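Local coordinates for flower-specific gamma-thionin-like protein/acidic protein (Solanum lycopersicum, PDB 4UJ0) that is a plant defensin that probably binds phosphatidylinositol 4,5-bisphosphate as a dimer through a cationic grip and so lyses target cells, at residues 7-12 with 41-46. Residues are numbered along the deposited sequence; the frame is centred on the assembly and turned at random.
Sequences APSQTF and RKCLCT
In the antiparallel sheet of this defensin, edge strand 4-8 pairs with central strand 43-48, and residues 9-12 then leave the sheet as a loop that brings Phe12 up to helix 19-28. Ala7 and Cys45 form a hydrogen-bonded pair: Ala7 N donates to Cys45 O (2.9 Å), and Cys45 N returns a bond to Ala7 O (2.7 Å). Pro8, which has no N-H to give, suits the neighbouring non-hydrogen-bonded pair with Leu44, whose CD2 reaches Pro8 CA at 4.1 Å. One further bond, Ser9 N to Cys43 O (2.9 Å, 169° at the hydrogen), carries the pairing past the strand end. On the helix-facing side, small Ser9 fits against two disulfides, its CB 3.5 Å from Cys43 SG and 3.7 Å from Cys45 SG. With OG anti to the backbone N (chi1 172°), Ser9 accepts from Phe12 N at 2.9 Å, an ST motif, and its OG also shares a hydrogen bond with Glu29 OE2. Cys43 CB lies over one face of the Phe12 ring, 3.9 Å from its centroid, a CH-pi contact, while the rings of Phe12 and Tyr25 meet edge-to-face. Cys43 and Cys45 continue into disulfides with Cys22 and Cys26 of the helix, the pair of bridges typical of the cysteine-stabilised alpha-beta motif of plant defensins.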
loop_
_atom_site.group_PDB
_atom_site.type_symbol
_atom_site.label_atom_id
_atom_site.label_comp_id
_atom_site.label_asym_id
_atom_site.label_seq_id
_atom_site.Cartn_x
_atom_site.Cartn_y
_atom_site.Cartn_z
ATOM N N ALA A 7 2.687 4.778 -4.204
ATOM C CA ALA A 7 4.085 4.353 -4.185
ATOM C C ALA A 7 4.186 2.948 -3.583
ATOM O O ALA A 7 3.382 2.575 -2.723
ATOM C CB ALA A 7 4.921 5.320 -3.371
ATOM N N PRO A 8 5.155 2.150 -4.037
ATOM C CA PRO A 8 5.308 0.814 -3.455
ATOM C C PRO A 8 5.738 0.907 -2.000
ATOM O O PRO A 8 6.554 1.747 -1.632
ATOM C CB PRO A 8 6.401 0.167 -4.322
ATOM C CG PRO A 8 7.142 1.303 -4.930
ATOM C CD PRO A 8 6.122 2.400 -5.124
ATOM N N SER A 9 5.197 0.021 -1.186
ATOM C CA SER A 9 5.516 -0.011 0.228
ATOM C C SER A 9 6.968 -0.376 0.433
ATOM O O SER A 9 7.482 -1.300 -0.196
ATOM C CB SER A 9 4.684 -1.068 0.934
ATOM O OG SER A 9 5.132 -1.205 2.271
ATOM N N GLN A 10 7.636 0.324 1.334
ATOM C CA GLN A 10 9.021 -0.009 1.627
ATOM C C GLN A 10 9.145 -1.022 2.756
ATOM O O GLN A 10 10.208 -1.618 2.928
ATOM C CB GLN A 10 9.821 1.245 1.974
ATOM C CG GLN A 10 9.915 2.266 0.845
ATOM C CD GLN A 10 10.911 3.366 1.141
ATOM O OE1 GLN A 10 10.576 4.372 1.776
ATOM N NE2 GLN A 10 12.149 3.183 0.685
ATOM N N THR A 11 8.062 -1.232 3.509
ATOM C CA THR A 11 8.123 -2.068 4.701
ATOM C C THR A 11 7.275 -3.340 4.639
ATOM O O THR A 11 7.441 -4.219 5.484
ATOM C CB THR A 11 7.731 -1.277 5.966
ATOM O OG1 THR A 11 6.334 -0.971 5.957
ATOM C CG2 THR A 11 8.549 0.009 6.070
ATOM N N PHE A 12 6.371 -3.438 3.666
ATOM C CA PHE A 12 5.551 -4.635 3.558
ATOM C C PHE A 12 6.386 -5.850 3.162
ATOM O O PHE A 12 7.107 -5.822 2.165
ATOM C CB PHE A 12 4.454 -4.437 2.527
ATOM C CG PHE A 12 3.497 -5.583 2.470
ATOM C CD1 PHE A 12 2.409 -5.620 3.309
ATOM C CD2 PHE A 12 3.722 -6.661 1.617
ATOM C CE1 PHE A 12 1.532 -6.695 3.279
ATOM C CE2 PHE A 12 2.825 -7.723 1.564
ATOM C CZ PHE A 12 1.748 -7.751 2.406
ATOM N N ARG A 41 1.131 -8.502 -7.074
ATOM C CA ARG A 41 1.104 -8.844 -5.657
ATOM C C ARG A 41 2.074 -7.988 -4.839
ATOM O O ARG A 41 2.755 -8.497 -3.945
ATOM C CB ARG A 41 1.438 -10.321 -5.460
ATOM C CG ARG A 41 0.470 -11.312 -6.111
ATOM C CD ARG A 41 -0.893 -11.231 -5.474
ATOM N NE ARG A 41 -1.863 -12.135 -6.077
ATOM C CZ ARG A 41 -3.179 -11.966 -6.001
ATOM N NH1 ARG A 41 -3.690 -10.928 -5.348
ATOM N NH2 ARG A 41 -3.988 -12.832 -6.580
ATOM N N LYS A 42 2.139 -6.699 -5.160
ATOM C CA LYS A 42 2.903 -5.736 -4.368
ATOM C C LYS A 42 1.940 -4.953 -3.504
ATOM O O LYS A 42 0.794 -4.723 -3.888
ATOM C CB LYS A 42 3.689 -4.777 -5.276
ATOM C CG LYS A 42 4.958 -5.387 -5.874
ATOM C CD LYS A 42 5.852 -5.920 -4.772
ATOM C CE LYS A 42 7.285 -6.118 -5.215
ATOM N NZ LYS A 42 8.160 -6.435 -4.042
ATOM N N CYS A 43 2.406 -4.530 -2.332
ATOM C CA CYS A 43 1.660 -3.580 -1.510
ATOM C C CYS A 43 1.922 -2.159 -2.017
ATOM O O CYS A 43 3.074 -1.709 -2.069
ATOM C CB CYS A 43 2.072 -3.714 -0.050
ATOM S SG CYS A 43 1.432 -2.479 1.063
ATOM N N LEU A 44 0.846 -1.480 -2.415
ATOM C CA LEU A 44 0.916 -0.120 -2.965
ATOM C C LEU A 44 0.300 0.842 -1.972
ATOM O O LEU A 44 -0.876 0.729 -1.645
ATOM C CB LEU A 44 0.159 -0.030 -4.295
ATOM C CG LEU A 44 0.687 -0.976 -5.375
ATOM C CD1 LEU A 44 -0.081 -0.801 -6.693
ATOM C CD2 LEU A 44 2.175 -0.741 -5.576
ATOM N N CYS A 45 1.105 1.773 -1.483
ATOM C CA CYS A 45 0.626 2.750 -0.516
ATOM C C CYS A 45 0.040 3.944 -1.240
ATOM O O CYS A 45 0.549 4.335 -2.284
ATOM C CB CYS A 45 1.770 3.206 0.379
ATOM S SG CYS A 45 2.550 1.884 1.347
ATOM N N THR A 46 -1.001 4.527 -0.648
ATOM C CA THR A 46 -1.718 5.630 -1.253
ATOM C C THR A 46 -1.911 6.803 -0.288
ATOM O O THR A 46 -2.112 6.624 0.922
ATOM C CB THR A 46 -3.097 5.148 -1.768
ATOM O OG1 THR A 46 -3.814 4.491 -0.703
ATOM C CG2 THR A 46 -2.907 4.175 -2.934
#